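Local coordinates for protein fimbrial structural subunit (Actinomyces naeslundii, PDB 3QDH) that forms the shaft of type 2 fimbriae and mediates the attachment of Actinomyces to streptococci and host cells during oral biofilm development, at residues 153-165 / 218-232. Residues are numbered along the deposited sequence; the frame is centred on the assembly and turned at random.
Sequences EVTSRWGDLLIKK and QGAINVKGLFISDSI
Strands 154-165 and 220-230 form a long antiparallel pair in the C-terminal SpaA-like (CnaB-type) part of the pilin; the first half of 154-165 also pairs with strand 118-131, joining the two modules. Toward the start of 154-165 and the end of 220-230, Trp-158 crosses Phe-227 at about a right angle. The Phe-227 CB sits almost squarely over the indole six-membered ring, 4.0 Å from its centroid, a CH-pi contact. The chi1 of 173° sends the phenyl away from its own backbone N and alongside the indole; its edge points at the face of the five-membered ring, a T-shaped pair with planes at 72°. Trp-158 NE1 donates to Ser-156 OG at 2.8 Å, which satisfies the buried indole nitrogen and helps fix the ring's rotation. At a classic bulge, Ile-228 and Ser-229 both face Arg-157, and Ile-228 CD1 lies 3.6 Å from Gly-159 N, where glycine leaves room. Past a second bulge, Leu-185 meets Leu-161 and Val-223, Phe-183 meets Ile-221, and Leu-250 of strand 245-254 meets Ile-163. Ser-231 OG accepts the Thr-155 N-H at 2.9 Å, nearly straight, while a water accepts from Arg-157 NH1 and donates to Ser-229 OG, also hydrogen-bonded to Ala-243 O. Lys-165 NZ is covalently joined to Asn-287, an isopeptide crosslink. Dense backbone bonding, apolar packing and this covalent tie suit a shaft module that probably bears tension.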
ATOM      1  N   GLU A 153       8.418   3.634  11.455  1.00 17.59           N
ATOM      2  CA  GLU A 153       7.256   4.146  10.732  1.00 17.94           C
ATOM      3  C   GLU A 153       7.613   4.216   9.254  1.00 17.49           C
ATOM      4  O   GLU A 153       8.665   4.752   8.905  1.00 17.75           O
ATOM      5  CB  GLU A 153       6.847   5.534  11.259  1.00 18.23           C
ATOM      6  CG  GLU A 153       5.508   6.072  10.697  1.00 20.58           C
ATOM      7  CD  GLU A 153       5.173   7.492  11.160  1.00 24.04           C
ATOM      8  OE1 GLU A 153       6.016   8.399  11.009  1.00 24.72           O
ATOM      9  OE2 GLU A 153       4.051   7.708  11.662  1.00 26.28           O
ATOM     10  N   VAL A 154       6.752   3.674   8.389  1.00 16.82           N
ATOM     11  CA  VAL A 154       6.952   3.801   6.944  1.00 16.58           C
ATOM     12  C   VAL A 154       5.914   4.777   6.409  1.00 16.85           C
ATOM     13  O   VAL A 154       4.886   4.986   7.043  1.00 16.48           O
ATOM     14  CB  VAL A 154       6.830   2.461   6.178  1.00 16.21           C
ATOM     15  CG1 VAL A 154       7.891   1.446   6.647  1.00 16.71           C
ATOM     16  CG2 VAL A 154       5.394   1.891   6.275  1.00 15.38           C
ATOM     17  N   THR A 155       6.199   5.364   5.253  1.00 17.28           N
ATOM     18  CA  THR A 155       5.296   6.325   4.627  1.00 18.14           C
ATOM     19  C   THR A 155       5.168   6.075   3.130  1.00 18.60           C
ATOM     20  O   THR A 155       6.169   5.894   2.418  1.00 19.06           O
ATOM     21  CB  THR A 155       5.745   7.794   4.892  1.00 18.18           C
ATOM     22  OG1 THR A 155       5.848   8.009   6.299  1.00 17.61           O
ATOM     23  CG2 THR A 155       4.737   8.792   4.302  1.00 18.21           C
ATOM     24  N   SER A 156       3.919   6.040   2.676  1.00 19.60           N
ATOM     25  CA  SER A 156       3.583   5.971   1.264  1.00 20.15           C
ATOM     26  C   SER A 156       2.908   7.298   0.896  1.00 20.79           C
ATOM     27  O   SER A 156       1.946   7.714   1.546  1.00 20.49           O
ATOM     28  CB  SER A 156       2.639   4.792   1.012  1.00 20.24           C
ATOM     29  OG  SER A 156       2.347   4.650  -0.363  1.00 20.86           O
ATOM     30  N   ARG A 157       3.428   7.953  -0.140  1.00 21.68           N
ATOM     31  CA  ARG A 157       2.965   9.283  -0.526  1.00 22.57           C
ATOM     32  C   ARG A 157       2.087   9.257  -1.765  1.00 22.61           C
ATOM     33  O   ARG A 157       2.394   8.569  -2.742  1.00 22.43           O
ATOM     34  CB  ARG A 157       4.143  10.233  -0.730  1.00 23.08           C
ATOM     35  CG  ARG A 157       4.943  10.456   0.540  1.00 24.99           C
ATOM     36  CD  ARG A 157       5.693  11.775   0.510  1.00 29.33           C
ATOM     37  NE  ARG A 157       5.762  12.380   1.843  1.00 31.95           N
ATOM     38  CZ  ARG A 157       6.564  11.963   2.821  1.00 32.47           C
ATOM     39  NH1 ARG A 157       7.382  10.932   2.624  1.00 32.96           N
ATOM     40  NH2 ARG A 157       6.548  12.577   3.996  1.00 32.52           N
ATOM     41  N   TRP A 158       0.991  10.011  -1.698  1.00 22.83           N
ATOM     42  CA  TRP A 158      -0.045   9.992  -2.726  1.00 23.39           C
ATOM     43  C   TRP A 158      -0.546  11.404  -3.032  1.00 23.98           C
ATOM     44  O   TRP A 158      -0.574  12.271  -2.156  1.00 23.69           O
ATOM     45  CB  TRP A 158      -1.212   9.098  -2.282  1.00 23.12           C
ATOM     46  CG  TRP A 158      -0.833   7.644  -2.229  1.00 23.22           C
ATOM     47  CD1 TRP A 158      -0.005   7.042  -1.315  1.00 23.62           C
ATOM     48  CD2 TRP A 158      -1.254   6.610  -3.125  1.00 23.25           C
ATOM     49  NE1 TRP A 158       0.114   5.705  -1.591  1.00 22.57           N
ATOM     50  CE2 TRP A 158      -0.643   5.408  -2.693  1.00 22.91           C
ATOM     51  CE3 TRP A 158      -2.093   6.576  -4.248  1.00 24.00           C
ATOM     52  CZ2 TRP A 158      -0.837   4.191  -3.348  1.00 23.60           C
ATOM     53  CZ3 TRP A 158      -2.283   5.365  -4.899  1.00 24.35           C
ATOM     54  CH2 TRP A 158      -1.659   4.187  -4.445  1.00 24.06           C
ATOM     55  N   GLY A 159      -0.929  11.623  -4.283  1.00 24.90           N
ATOM     56  CA  GLY A 159      -1.486  12.904  -4.698  1.00 26.25           C
ATOM     57  C   GLY A 159      -2.688  12.713  -5.598  1.00 27.43           C
ATOM     58  O   GLY A 159      -2.957  11.609  -6.080  1.00 27.42           O
ATOM     59  N   ASP A 160      -3.417  13.795  -5.832  1.00 28.37           N
ATOM     60  CA  ASP A 160      -4.626  13.717  -6.638  1.00 29.59           C
ATOM     61  C   ASP A 160      -4.466  14.477  -7.952  1.00 29.87           C
ATOM     62  O   ASP A 160      -3.477  15.181  -8.161  1.00 29.92           O
ATOM     63  CB  ASP A 160      -5.845  14.203  -5.843  1.00 29.83           C
ATOM     64  CG  ASP A 160      -5.684  15.611  -5.309  1.00 31.45           C
ATOM     65  OD1 ASP A 160      -4.788  16.343  -5.772  1.00 33.29           O
ATOM     66  OD2 ASP A 160      -6.471  15.989  -4.415  1.00 34.26           O
ATOM     67  N   LEU A 161      -5.433  14.304  -8.844  1.00 30.49           N
ATOM     68  CA  LEU A 161      -5.410  14.951 -10.148  1.00 30.91           C
ATOM     69  C   LEU A 161      -6.830  15.345 -10.515  1.00 31.32           C
ATOM     70  O   LEU A 161      -7.744  14.521 -10.435  1.00 31.03           O
ATOM     71  CB  LEU A 161      -4.824  14.006 -11.205  1.00 31.03           C
ATOM     72  CG  LEU A 161      -4.718  14.458 -12.668  1.00 30.77           C
ATOM     73  CD1 LEU A 161      -3.699  15.576 -12.837  1.00 31.70           C
ATOM     74  CD2 LEU A 161      -4.357  13.270 -13.557  1.00 31.27           C
ATOM     75  N   LEU A 162      -7.011  16.611 -10.882  1.00 31.96           N
ATOM     76  CA  LEU A 162      -8.286  17.077 -11.418  1.00 32.57           C
ATOM     77  C   LEU A 162      -8.073  17.506 -12.865  1.00 32.88           C
ATOM     78  O   LEU A 162      -7.261  18.389 -13.149  1.00 32.88           O
ATOM     79  CB  LEU A 162      -8.872  18.209 -10.565  1.00 33.02           C
ATOM     80  CG  LEU A 162     -10.205  18.880 -10.952  1.00 34.18           C
ATOM     81  CD1 LEU A 162     -11.295  17.887 -11.376  1.00 35.23           C
ATOM     82  CD2 LEU A 162     -10.714  19.770  -9.812  1.00 35.76           C
ATOM     83  N   ILE A 163      -8.785  16.837 -13.768  1.00 33.12           N
ATOM     84  CA  ILE A 163      -8.722  17.110 -15.199  1.00 33.52           C
ATOM     85  C   ILE A 163      -9.984  17.878 -15.595  1.00 34.03           C
ATOM     86  O   ILE A 163     -11.084  17.536 -15.157  1.00 33.85           O
ATOM     87  CB  ILE A 163      -8.616  15.791 -16.013  1.00 33.28           C
ATOM     88  CG1 ILE A 163      -7.383  14.986 -15.576  1.00 33.01           C
ATOM     89  CG2 ILE A 163      -8.567  16.071 -17.518  1.00 33.13           C
ATOM     90  CD1 ILE A 163      -7.479  13.490 -15.853  1.00 31.89           C
ATOM     91  N   LYS A 164      -9.819  18.922 -16.405  1.00 34.80           N
ATOM     92  CA  LYS A 164     -10.961  19.641 -16.975  1.00 35.80           C
ATOM     93  C   LYS A 164     -10.851  19.754 -18.495  1.00 36.07           C
ATOM     94  O   LYS A 164      -9.877  20.305 -19.016  1.00 36.25           O
ATOM     95  CB  LYS A 164     -11.128  21.027 -16.338  1.00 36.08           C
ATOM     96  CG  LYS A 164     -12.478  21.686 -16.640  1.00 37.31           C
ATOM     97  CD  LYS A 164     -12.672  22.972 -15.855  1.00 40.13           C
ATOM     98  CE  LYS A 164     -14.049  23.568 -16.108  1.00 42.14           C
ATOM     99  NZ  LYS A 164     -14.343  24.706 -15.187  1.00 43.41           N
ATOM    100  N   LYS A 165     -11.841  19.206 -19.195  1.00 36.41           N
ATOM    101  CA  LYS A 165     -11.938  19.338 -20.648  1.00 36.92           C
ATOM    102  C   LYS A 165     -12.849  20.524 -20.960  1.00 36.89           C
ATOM    103  O   LYS A 165     -13.993  20.561 -20.514  1.00 36.84           O
ATOM    104  CB  LYS A 165     -12.487  18.047 -21.275  1.00 36.99           C
ATOM    105  CG  LYS A 165     -12.368  17.967 -22.797  1.00 37.97           C
ATOM    106  CD  LYS A 165     -10.917  17.792 -23.243  1.00 39.94           C
ATOM    107  CE  LYS A 165     -10.783  17.775 -24.756  1.00 41.88           C
ATOM    108  NZ  LYS A 165     -11.214  19.062 -25.385  1.00 44.72           N
ATOM    109  N   GLN A 218     -19.666  18.676 -16.099  1.00 38.53           N
ATOM    110  CA  GLN A 218     -18.844  19.873 -15.891  1.00 38.28           C
ATOM    111  C   GLN A 218     -17.482  19.758 -16.574  1.00 37.76           C
ATOM    112  O   GLN A 218     -16.622  20.629 -16.424  1.00 37.73           O
ATOM    113  CB  GLN A 218     -18.668  20.163 -14.393  1.00 38.49           C
ATOM    114  CG  GLN A 218     -19.964  20.113 -13.570  1.00 39.71           C
ATOM    115  CD  GLN A 218     -21.050  21.039 -14.107  1.00 41.82           C
ATOM    116  OE1 GLN A 218     -22.215  20.648 -14.215  1.00 42.33           O
ATOM    117  NE2 GLN A 218     -20.672  22.271 -14.448  1.00 42.71           N
ATOM    118  N   GLY A 219     -17.301  18.679 -17.331  1.00 37.23           N
ATOM    119  CA  GLY A 219     -16.061  18.424 -18.056  1.00 36.76           C
ATOM    120  C   GLY A 219     -14.923  17.976 -17.156  1.00 36.31           C
ATOM    121  O   GLY A 219     -13.759  18.082 -17.535  1.00 36.15           O
ATOM    122  N   ALA A 220     -15.263  17.460 -15.976  1.00 36.02           N
ATOM    123  CA  ALA A 220     -14.268  17.112 -14.954  1.00 35.63           C
ATOM    124  C   ALA A 220     -14.041  15.609 -14.790  1.00 35.31           C
ATOM    125  O   ALA A 220     -14.985  14.819 -14.861  1.00 35.32           O
ATOM    126  CB  ALA A 220     -14.649  17.734 -13.605  1.00 35.55           C
ATOM    127  N   ILE A 221     -12.775  15.238 -14.583  1.00 34.90           N
ATOM    128  CA  ILE A 221     -12.400  13.932 -14.035  1.00 34.55           C
ATOM    129  C   ILE A 221     -11.606  14.180 -12.753  1.00 34.35           C
ATOM    130  O   ILE A 221     -10.598  14.890 -12.769  1.00 34.25           O
ATOM    131  CB  ILE A 221     -11.530  13.092 -15.005  1.00 34.59           C
ATOM    132  CG1 ILE A 221     -12.273  12.805 -16.312  1.00 34.15           C
ATOM    133  CG2 ILE A 221     -11.107  11.769 -14.348  1.00 34.59           C
ATOM    134  CD1 ILE A 221     -11.366  12.365 -17.445  1.00 34.00           C
ATOM    135  N   ASN A 222     -12.066  13.605 -11.646  1.00 34.19           N
ATOM    136  CA  ASN A 222     -11.362  13.742 -10.369  1.00 34.24           C
ATOM    137  C   ASN A 222     -10.706  12.434  -9.939  1.00 33.71           C
ATOM    138  O   ASN A 222     -11.383  11.494  -9.526  1.00 33.56           O
ATOM    139  CB  ASN A 222     -12.299  14.279  -9.281  1.00 34.46           C
ATOM    140  CG  ASN A 222     -11.594  14.491  -7.948  1.00 35.80           C
ATOM    141  OD1 ASN A 222     -10.365  14.599  -7.884  1.00 37.73           O
ATOM    142  ND2 ASN A 222     -12.374  14.555  -6.873  1.00 36.66           N
ATOM    143  N   VAL A 223      -9.384  12.384 -10.068  1.00 33.36           N
ATOM    144  CA  VAL A 223      -8.591  11.232  -9.642  1.00 32.73           C
ATOM    145  C   VAL A 223      -8.143  11.465  -8.201  1.00 32.38           C
ATOM    146  O   VAL A 223      -7.268  12.288  -7.941  1.00 32.06           O
ATOM    147  CB  VAL A 223      -7.371  11.013 -10.571  1.00 32.81           C
ATOM    148  CG1 VAL A 223      -6.566   9.798 -10.135  1.00 32.65           C
ATOM    149  CG2 VAL A 223      -7.828  10.855 -12.022  1.00 32.46           C
ATOM    150  N   LYS A 224      -8.754  10.733  -7.269  1.00 31.98           N
ATOM    151  CA  LYS A 224      -8.562  10.983  -5.838  1.00 31.54           C
ATOM    152  C   LYS A 224      -7.243  10.453  -5.259  1.00 30.68           C
ATOM    153  O   LYS A 224      -6.926  10.703  -4.094  1.00 31.05           O
ATOM    154  CB  LYS A 224      -9.765  10.470  -5.031  1.00 32.17           C
ATOM    155  CG  LYS A 224     -10.929  11.453  -4.942  1.00 33.43           C
ATOM    156  CD  LYS A 224     -11.969  10.978  -3.928  1.00 36.15           C
ATOM    157  CE  LYS A 224     -12.813  12.141  -3.411  1.00 37.41           C
ATOM    158  NZ  LYS A 224     -13.920  11.697  -2.507  1.00 37.93           N
ATOM    159  N   GLY A 225      -6.465   9.745  -6.069  1.00 29.47           N
ATOM    160  CA  GLY A 225      -5.167   9.268  -5.613  1.00 28.19           C
ATOM    161  C   GLY A 225      -4.318   8.634  -6.685  1.00 27.27           C
ATOM    162  O   GLY A 225      -4.764   7.722  -7.379  1.00 26.89           O
ATOM    163  N   LEU A 226      -3.092   9.136  -6.815  1.00 26.61           N
ATOM    164  CA  LEU A 226      -2.042   8.495  -7.604  1.00 26.01           C
ATOM    165  C   LEU A 226      -0.777   8.405  -6.756  1.00 25.36           C
ATOM    166  O   LEU A 226      -0.462   9.333  -6.010  1.00 25.09           O
ATOM    167  CB  LEU A 226      -1.761   9.281  -8.898  1.00 25.94           C
ATOM    168  CG  LEU A 226      -2.802   9.206 -10.032  1.00 25.78           C
ATOM    169  CD1 LEU A 226      -2.565  10.316 -11.051  1.00 25.46           C
ATOM    170  CD2 LEU A 226      -2.803   7.855 -10.729  1.00 24.82           C
ATOM    171  N   PHE A 227      -0.057   7.292  -6.877  1.00 24.71           N
ATOM    172  CA  PHE A 227       1.173   7.058  -6.104  1.00 24.11           C
ATOM    173  C   PHE A 227       2.283   8.044  -6.485  1.00 23.95           C
ATOM    174  O   PHE A 227       2.473   8.352  -7.659  1.00 23.82           O
ATOM    175  CB  PHE A 227       1.636   5.611  -6.299  1.00 24.26           C
ATOM    176  CG  PHE A 227       2.970   5.304  -5.679  1.00 24.07           C
ATOM    177  CD1 PHE A 227       3.104   5.189  -4.290  1.00 23.08           C
ATOM    178  CD2 PHE A 227       4.092   5.112  -6.483  1.00 23.54           C
ATOM    179  CE1 PHE A 227       4.330   4.891  -3.724  1.00 22.56           C
ATOM    180  CE2 PHE A 227       5.326   4.813  -5.922  1.00 23.02           C
ATOM    181  CZ  PHE A 227       5.445   4.707  -4.540  1.00 23.26           C
ATOM    182  N   ILE A 228       3.003   8.550  -5.485  1.00 23.55           N
ATOM    183  CA  ILE A 228       4.108   9.473  -5.736  1.00 23.13           C
ATOM    184  C   ILE A 228       5.461   8.834  -5.434  1.00 23.05           C
ATOM    185  O   ILE A 228       6.332   8.781  -6.307  1.00 23.04           O
ATOM    186  CB  ILE A 228       3.930  10.795  -4.956  1.00 23.03           C
ATOM    187  CG1 ILE A 228       2.775  11.594  -5.566  1.00 23.05           C
ATOM    188  CG2 ILE A 228       5.215  11.640  -4.982  1.00 23.65           C
ATOM    189  CD1 ILE A 228       2.389  12.801  -4.771  1.00 21.97           C
ATOM    190  N   SER A 229       5.613   8.342  -4.200  1.00 22.75           N
ATOM    191  CA  SER A 229       6.873   7.773  -3.717  1.00 21.88           C
ATOM    192  C   SER A 229       6.650   7.128  -2.350  1.00 21.58           C
ATOM    193  O   SER A 229       5.631   7.368  -1.700  1.00 21.24           O
ATOM    194  CB  SER A 229       7.926   8.866  -3.564  1.00 22.13           C
ATOM    195  OG  SER A 229       7.629   9.678  -2.442  1.00 21.80           O
ATOM    196  N   ASP A 230       7.608   6.309  -1.918  1.00 21.22           N
ATOM    197  CA  ASP A 230       7.567   5.776  -0.554  1.00 20.72           C
ATOM    198  C   ASP A 230       8.905   5.925   0.173  1.00 20.10           C
ATOM    199  O   ASP A 230       9.909   6.318  -0.428  1.00 19.50           O
ATOM    200  CB  ASP A 230       7.018   4.334  -0.516  1.00 20.79           C
ATOM    201  CG  ASP A 230       7.907   3.337  -1.241  1.00 21.93           C
ATOM    202  OD1 ASP A 230       9.129   3.310  -0.982  1.00 23.23           O
ATOM    203  OD2 ASP A 230       7.383   2.555  -2.065  1.00 23.76           O
ATOM    204  N   SER A 231       8.904   5.611   1.467  1.00 19.85           N
ATOM    205  CA  SER A 231      10.043   5.875   2.339  1.00 19.58           C
ATOM    206  C   SER A 231      11.103   4.764   2.307  1.00 20.15           C
ATOM    207  O   SER A 231      12.105   4.847   3.017  1.00 19.43           O
ATOM    208  CB  SER A 231       9.559   6.116   3.775  1.00 19.30           C
ATOM    209  OG  SER A 231       8.881   4.974   4.290  1.00 17.90           O
ATOM    210  N   ILE A 232      10.889   3.741   1.480  1.00 20.69           N
ATOM    211  CA  ILE A 232      11.815   2.601   1.421  1.00 22.24           C
ATOM    212  C   ILE A 232      12.920   2.827   0.400  1.00 23.36           C
ATOM    213  O   ILE A 232      12.646   3.201  -0.736  1.00 24.08           O
ATOM    214  CB  ILE A 232      11.085   1.274   1.072  1.00 21.79           C
ATOM    215  CG1 ILE A 232       9.806   1.102   1.912  1.00 21.98           C
ATOM    216  CG2 ILE A 232      12.044   0.071   1.219  1.00 21.86           C
ATOM    217  CD1 ILE A 232      10.038   1.028   3.423  1.00 21.34           C
TER
HETATM  218  O   HOH W   1       8.343   9.199   0.317  1.00 43.65           O